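CalG4 (Micromonospora echinospora, PDB 3IA7) is a two-domain protein of the GT-B clan, built from two Rossmann-like parallel sheets, with a C-terminal domain related to the erythromycin biosynthesis protein CIII family. Local coordinates at residues A[10-14]-A[15-19]; A[37-40]-A[41-45]; A[107-110]-A[111-114]. All coordinates share one frame; numbering follows the deposited sequence.

Contact 1 (A[10-14]-A[15-19]); sequences ANVQG and HGHVY
The turn that carries the chain from the end of strand 6-10 into helix 15-30 closes on G14, the N-cap, whose O accepts two amide hydrogens from the first turn. V18 N lies 2.9 Å from G14 O, almost in line with the C=O bond (166°), whereas H17 N, at 3.1 Å from G14 O, approaches from well above the carbonyl plane. A second strap comes from N11: its ND2 donates to H17 O over 2.9 Å, again from above the peptide carbonyl plane. The other branch of the amide, OD1, takes the V12 N hydrogen at 2.8 Å, so both ends of the group hold it in place, turned nearly perpendicular to the H17 ring (86°). V12 CG1, set on the side shared by N and C (chi1 62°), comes over one face of that ring, 3.6 Å from its centroid, a CH-pi contact. V18 CG2 meanwhile packs on V12 O at 3.4 Å. Outward, H17 ND1 is hydrogen-bonded to D109 at the end of strand 105-109, and N11 ND2 also reaches Y37 OH on strand 34-39. V18 leans on V47 of helix 41-49, and V12 touches E86 of helix 75-98.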
loop_
_atom_site.group_PDB
_atom_site.type_symbol
_atom_site.label_atom_id
_atom_site.label_comp_id
_atom_site.label_asym_id
_atom_site.label_seq_id
_atom_site.Cartn_x
_atom_site.Cartn_y
_atom_site.Cartn_z
ATOM N N ALA A 10 14.483 15.223 5.296
ATOM C CA ALA A 10 13.959 16.192 6.291
ATOM C C ALA A 10 12.477 16.428 6.011
ATOM O O ALA A 10 12.115 16.913 4.895
ATOM C CB ALA A 10 14.749 17.520 6.208
ATOM N N ASN A 11 11.612 16.131 6.990
ATOM C CA ASN A 11 10.190 16.301 6.804
ATOM C C ASN A 11 9.529 16.824 8.081
ATOM O O ASN A 11 10.081 16.689 9.193
ATOM C CB ASN A 11 9.499 14.979 6.389
ATOM C CG ASN A 11 8.231 15.213 5.508
ATOM O OD1 ASN A 11 7.660 16.311 5.434
ATOM N ND2 ASN A 11 7.859 14.192 4.774
ATOM N N VAL A 12 8.382 17.460 7.904
ATOM C CA VAL A 12 7.588 17.922 9.032
ATOM C C VAL A 12 6.714 16.730 9.510
ATOM O O VAL A 12 6.544 15.746 8.797
ATOM C CB VAL A 12 6.746 19.184 8.676
ATOM C CG1 VAL A 12 5.767 18.855 7.588
ATOM C CG2 VAL A 12 5.965 19.707 9.913
ATOM N N GLN A 13 6.188 16.802 10.724
ATOM C CA GLN A 13 5.308 15.726 11.143
ATOM C C GLN A 13 3.937 15.940 10.469
ATOM O O GLN A 13 3.608 17.041 10.038
ATOM C CB GLN A 13 5.266 15.600 12.671
ATOM C CG GLN A 13 4.744 16.760 13.364
ATOM C CD GLN A 13 4.273 16.465 14.802
ATOM O OE1 GLN A 13 4.468 15.354 15.406
ATOM N NE2 GLN A 13 3.679 17.493 15.376
ATOM N N GLY A 14 3.147 14.896 10.354
ATOM C CA GLY A 14 1.824 15.044 9.786
ATOM C C GLY A 14 1.689 14.046 8.667
ATOM O O GLY A 14 2.599 13.877 7.816
ATOM N N HIS A 15 0.546 13.377 8.680
ATOM C CA HIS A 15 0.308 12.264 7.826
ATOM C C HIS A 15 0.487 12.689 6.358
ATOM O O HIS A 15 1.063 11.946 5.550
ATOM C CB HIS A 15 -1.094 11.706 8.070
ATOM C CG HIS A 15 -1.513 10.706 7.045
ATOM N ND1 HIS A 15 -0.984 9.432 6.989
ATOM C CD2 HIS A 15 -2.365 10.808 5.996
ATOM C CE1 HIS A 15 -1.516 8.778 5.967
ATOM N NE2 HIS A 15 -2.349 9.593 5.341
ATOM N N GLY A 16 -0.047 13.871 6.032
ATOM C CA GLY A 16 -0.090 14.364 4.664
ATOM C C GLY A 16 1.286 14.661 4.081
ATOM O O GLY A 16 1.445 14.697 2.866
ATOM N N HIS A 17 2.270 14.878 4.948
ATOM C CA HIS A 17 3.636 15.177 4.538
ATOM C C HIS A 17 4.467 13.911 4.585
ATOM O O HIS A 17 5.260 13.659 3.674
ATOM C CB HIS A 17 4.244 16.233 5.463
ATOM C CG HIS A 17 3.635 17.587 5.264
ATOM N ND1 HIS A 17 4.119 18.483 4.337
ATOM C CD2 HIS A 17 2.533 18.158 5.803
ATOM C CE1 HIS A 17 3.357 19.569 4.334
ATOM N NE2 HIS A 17 2.403 19.404 5.232
ATOM N N VAL A 18 4.220 13.074 5.588
ATOM C CA VAL A 18 5.065 11.895 5.765
ATOM C C VAL A 18 4.703 10.790 4.757
ATOM O O VAL A 18 5.589 10.230 4.091
ATOM C CB VAL A 18 5.044 11.434 7.266
ATOM C CG1 VAL A 18 5.636 10.053 7.468
ATOM C CG2 VAL A 18 5.798 12.455 8.147
ATOM N N TYR A 19 3.417 10.494 4.636
ATOM C CA TYR A 19 2.986 9.274 3.919
ATOM C C TYR A 19 3.429 9.200 2.446
ATOM O O TYR A 19 4.020 8.191 2.060
ATOM C CB TYR A 19 1.491 8.959 4.119
ATOM C CG TYR A 19 0.997 7.862 3.163
ATOM C CD1 TYR A 19 1.095 6.499 3.511
ATOM C CD2 TYR A 19 0.448 8.189 1.894
ATOM C CE1 TYR A 19 0.650 5.476 2.631
ATOM C CE2 TYR A 19 -0.007 7.171 1.009
ATOM C CZ TYR A 19 0.102 5.825 1.386
ATOM O OH TYR A 19 -0.329 4.827 0.514
#

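Contact 2 (A[37-40]-A[41-45]). With CA (calcium ion), chain C.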
loop_
_atom_site.group_PDB
_atom_site.type_symbol
_atom_site.label_atom_id
_atom_site.label_comp_id
_atom_site.label_asym_id
_atom_site.label_seq_id
_atom_site.Cartn_x
_atom_site.Cartn_y
_atom_site.Cartn_z
ATOM N N TYR A 37 16.130 9.863 8.588
ATOM C CA TYR A 37 14.876 10.543 8.359
ATOM C C TYR A 37 14.537 11.350 9.621
ATOM O O TYR A 37 14.417 10.767 10.723
ATOM C CB TYR A 37 13.774 9.507 8.017
ATOM C CG TYR A 37 12.489 10.102 7.400
ATOM C CD1 TYR A 37 12.088 9.749 6.121
ATOM C CD2 TYR A 37 11.648 10.936 8.139
ATOM C CE1 TYR A 37 10.927 10.258 5.557
ATOM C CE2 TYR A 37 10.464 11.480 7.576
ATOM C CZ TYR A 37 10.130 11.131 6.264
ATOM O OH TYR A 37 8.950 11.595 5.705
ATOM N N VAL A 38 14.397 12.677 9.445
ATOM C CA VAL A 38 14.030 13.558 10.557
ATOM C C VAL A 38 12.508 13.625 10.732
ATOM O O VAL A 38 11.741 14.054 9.812
ATOM C CB VAL A 38 14.637 14.995 10.382
ATOM C CG1 VAL A 38 14.312 15.927 11.599
ATOM C CG2 VAL A 38 16.188 14.928 10.087
ATOM N N THR A 39 12.064 13.226 11.924
ATOM C CA THR A 39 10.650 13.230 12.230
ATOM C C THR A 39 10.400 13.301 13.741
ATOM O O THR A 39 11.336 13.497 14.511
ATOM C CB THR A 39 9.902 12.019 11.587
ATOM O OG1 THR A 39 8.482 12.260 11.657
ATOM C CG2 THR A 39 10.332 10.653 12.308
ATOM N N THR A 40 9.139 13.218 14.157
ATOM C CA THR A 40 8.807 13.281 15.564
ATOM C C THR A 40 8.494 11.878 16.087
ATOM O O THR A 40 8.347 10.952 15.283
ATOM C CB THR A 40 7.564 14.176 15.799
ATOM O OG1 THR A 40 6.417 13.639 15.100
ATOM C CG2 THR A 40 7.838 15.616 15.407
ATOM N N PRO A 41 8.406 11.717 17.416
ATOM C CA PRO A 41 8.084 10.397 17.896
ATOM C C PRO A 41 6.788 9.833 17.281
ATOM O O PRO A 41 6.669 8.628 17.078
ATOM C CB PRO A 41 7.962 10.618 19.390
ATOM C CG PRO A 41 9.083 11.655 19.656
ATOM C CD PRO A 41 8.757 12.631 18.541
ATOM N N LEU A 42 5.835 10.725 16.991
ATOM C CA LEU A 42 4.527 10.312 16.435
ATOM C C LEU A 42 4.638 9.503 15.133
ATOM O O LEU A 42 3.794 8.667 14.833
ATOM C CB LEU A 42 3.630 11.550 16.201
ATOM C CG LEU A 42 2.173 11.339 15.733
ATOM C CD1 LEU A 42 1.382 10.348 16.608
ATOM C CD2 LEU A 42 1.471 12.732 15.656
ATOM N N PHE A 43 5.627 9.817 14.326
ATOM C CA PHE A 43 5.851 9.080 13.090
ATOM C C PHE A 43 7.101 8.231 13.010
ATOM O O PHE A 43 7.356 7.661 11.935
ATOM C CB PHE A 43 5.855 10.068 11.931
ATOM C CG PHE A 43 4.517 10.682 11.757
ATOM C CD1 PHE A 43 3.504 9.992 11.080
ATOM C CD2 PHE A 43 4.214 11.887 12.410
ATOM C CE1 PHE A 43 2.224 10.511 10.946
ATOM C CE2 PHE A 43 2.932 12.447 12.288
ATOM C CZ PHE A 43 1.920 11.741 11.554
ATOM N N ALA A 44 7.840 8.133 14.135
ATOM C CA ALA A 44 9.129 7.439 14.176
ATOM C C ALA A 44 8.953 5.948 13.805
ATOM O O ALA A 44 9.776 5.363 13.068
ATOM C CB ALA A 44 9.753 7.593 15.593
ATOM N N ASP A 45 7.910 5.317 14.347
ATOM C CA ASP A 45 7.669 3.889 14.058
ATOM C C ASP A 45 7.380 3.621 12.580
ATOM O O ASP A 45 7.929 2.678 11.988
ATOM C CB ASP A 45 6.645 3.297 15.002
ATOM C CG ASP A 45 7.126 3.350 16.456
ATOM O OD1 ASP A 45 8.083 2.607 16.779
ATOM O OD2 ASP A 45 6.629 4.184 17.206
HETATM CA CA CA C . 3.301 6.479 15.226
HETATM O O HOH W 1 5.567 6.363 16.096
HETATM O O HOH W 2 2.942 6.839 17.601
#
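T39 OG1 points opposite N across the CA-CB bond (chi1 -166°), and this rotation turns both branches of the side chain to the helix that follows. OG1 comes to 3.4 Å from F43 CB, and the methyl CG2 to 3.9 Å from A44 CA; the T39 and F43 side chains cross at about a right angle. T40 takes another rotamer: at chi1 61° its OG1 is tucked in over the backbone, flanked by N and C alike, and faces the first helical turn. There OG1 lies 3.9 Å from F43 CD2, at the edge of the ring and near its plane, while its hydrogen bond goes to Q13 OE1 in the loop after strand 6-10.

The backbone makes the turn itself. F43 N donates to T40 O at 3.1 Å, from above the carbonyl plane. The axes of the short segments 37-39 and 41-45 make an angle of 140° between their N-to-C directions, so the chain largely turns back on itself within the beta-alpha-beta unit 34-39, 41-49, 53-56.

The first helical turn also binds a calcium ion, through L42 O at 2.3 Å and two waters, with E46 completing the helix's share and Q225 and H297 of the second subunit supplying further ligands. One of the waters, 2.4 Å from the calcium, donates both hydrogens, to P41 O (2.7 Å) and to D45 OD2 (2.7 Å), and accepts from D45 N. Two donated bonds, one accepted bond and the metal together probably fix how this water is turned. The metal probably polarises it into a stronger donor. D45, held through this water, probably adds negative charge to the second shell of the ion, which joins two subunits.

Contact 3 (A[107-110]-A[111-114]); sequences VYDV and FPFI
Y108 and F113 cross obliquely, and the tyrosine ring meets the backbone end of the phenylalanine: Y108 CE1 is 3.5 Å from F113 CB, and Y108 CD1 is equally close, 3.5 Å, to F113 CA. F113 O lies over one face of the tyrosine ring, offset toward its rim. The torsion behind this is chi1 of Y108, 60°, which folds the ring back over its own backbone, flanked by N and C. F113 in turn offers a ring edge to V110 O, with CD2 3.3 Å from that oxygen.

Both aromatic residues belong to the strand-to-helix turn of the beta-alpha-beta unit 105-109, 113-123, 127-131, in which P112 is the N-cap and the centre of an inverse gamma turn.

D109 addresses the next residues. Its OD2 accepts from F111 N at 2.9 Å with a nearly straight N-H...O angle of 160°, the donor standing above the carboxylate plane, and the same oxygen is hydrogen-bonded to H17 ND1. The carboxylate and the F111 ring are inclined by only 23°. P112 crosses D109 at about a right angle, bringing its CD to 3.1 Å from D109 O.

F113 N lies 3.1 Å from F111 O and also 3.1 Å from V110 O, a weak hydrogen bond in each case. F111 makes an edge-to-face stack with Y83 of helix 75-98, which F113 also touches, and F113 another such stack with W182.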
loop_
_atom_site.group_PDB
_atom_site.type_symbol
_atom_site.label_atom_id
_atom_site.label_comp_id
_atom_site.label_asym_id
_atom_site.label_seq_id
_atom_site.Cartn_x
_atom_site.Cartn_y
_atom_site.Cartn_z
ATOM N N VAL A 107 17.130 15.279 1.105
ATOM C CA VAL A 107 15.850 15.230 0.393
ATOM C C VAL A 107 14.906 15.901 1.384
ATOM O O VAL A 107 14.789 15.441 2.527
ATOM C CB VAL A 107 15.432 13.779 0.119
ATOM C CG1 VAL A 107 14.028 13.746 -0.551
ATOM C CG2 VAL A 107 16.464 13.067 -0.789
ATOM N N TYR A 108 14.268 16.984 1.001
ATOM C CA TYR A 108 13.365 17.680 1.938
ATOM C C TYR A 108 11.974 17.864 1.351
ATOM O O TYR A 108 11.783 18.148 0.137
ATOM C CB TYR A 108 13.940 19.060 2.308
ATOM C CG TYR A 108 14.132 20.003 1.094
ATOM C CD1 TYR A 108 13.111 20.913 0.727
ATOM C CD2 TYR A 108 15.321 20.026 0.359
ATOM C CE1 TYR A 108 13.255 21.766 -0.373
ATOM C CE2 TYR A 108 15.485 20.947 -0.782
ATOM C CZ TYR A 108 14.406 21.800 -1.107
ATOM O OH TYR A 108 14.489 22.699 -2.161
ATOM N N ASP A 109 10.984 17.744 2.227
ATOM C CA ASP A 109 9.619 18.098 1.820
ATOM C C ASP A 109 9.514 19.597 1.700
ATOM O O ASP A 109 10.243 20.354 2.347
ATOM C CB ASP A 109 8.602 17.579 2.860
ATOM C CG ASP A 109 7.163 17.995 2.535
ATOM O OD1 ASP A 109 6.587 17.341 1.649
ATOM O OD2 ASP A 109 6.633 18.976 3.154
ATOM N N VAL A 110 8.595 20.045 0.851
ATOM C CA VAL A 110 8.408 21.495 0.626
ATOM C C VAL A 110 8.061 22.316 1.886
ATOM O O VAL A 110 8.506 23.456 2.016
ATOM C CB VAL A 110 7.403 21.760 -0.518
ATOM C CG1 VAL A 110 6.012 21.278 -0.110
ATOM C CG2 VAL A 110 7.392 23.282 -0.922
ATOM N N PHE A 111 7.342 21.740 2.841
ATOM C CA PHE A 111 7.029 22.519 4.059
ATOM C C PHE A 111 8.336 22.936 4.815
ATOM O O PHE A 111 8.557 24.134 5.075
ATOM C CB PHE A 111 6.060 21.744 4.943
ATOM C CG PHE A 111 5.713 22.450 6.262
ATOM C CD1 PHE A 111 4.419 22.914 6.489
ATOM C CD2 PHE A 111 6.669 22.612 7.255
ATOM C CE1 PHE A 111 4.106 23.586 7.721
ATOM C CE2 PHE A 111 6.367 23.286 8.480
ATOM C CZ PHE A 111 5.084 23.739 8.694
ATOM N N PRO A 112 9.213 21.985 5.149
ATOM C CA PRO A 112 10.539 22.407 5.651
ATOM C C PRO A 112 11.593 22.777 4.585
ATOM O O PRO A 112 12.767 22.396 4.724
ATOM C CB PRO A 112 11.000 21.155 6.454
ATOM C CG PRO A 112 10.453 19.996 5.589
ATOM C CD PRO A 112 9.055 20.511 5.224
ATOM N N PHE A 113 11.229 23.581 3.573
ATOM C CA PHE A 113 12.202 23.808 2.515
ATOM C C PHE A 113 13.341 24.699 3.024
ATOM O O PHE A 113 14.431 24.580 2.507
ATOM C CB PHE A 113 11.589 24.422 1.266
ATOM C CG PHE A 113 11.302 25.910 1.384
ATOM C CD1 PHE A 113 12.210 26.835 0.857
ATOM C CD2 PHE A 113 10.131 26.379 1.965
ATOM C CE1 PHE A 113 12.007 28.252 0.936
ATOM C CE2 PHE A 113 9.880 27.809 2.013
ATOM C CZ PHE A 113 10.827 28.724 1.476
ATOM N N ILE A 114 13.068 25.594 3.993
ATOM C CA ILE A 114 14.134 26.417 4.526
ATOM C C ILE A 114 15.189 25.533 5.216
ATOM O O ILE A 114 16.387 25.614 4.937
ATOM C CB ILE A 114 13.613 27.523 5.474
ATOM C CG1 ILE A 114 12.653 28.447 4.686
ATOM C CG2 ILE A 114 14.792 28.289 6.077
ATOM C CD1 ILE A 114 11.763 29.294 5.544
#

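Each contact is the exit of a strand of one seven-stranded parallel sheet into the following helix, and they come in series along the chain: contact 1, contact 2, contact 3. Strand 6-10 lies between 34-39 and 105-109 in the sheet, so contact 1 is the middle one, its centre about 9 Å from that of contact 2 and about 10 Å from that of contact 3. It touches both, joining contact 2 through Q13 and contact 3 through H17. Contacts 2 and 3 stay apart, about 7 Å between nearest atoms. Three neighbouring turns are thus bound side by side along the C-terminal edge of the sheet, where its strands end, with contact 2 extending to the second subunit.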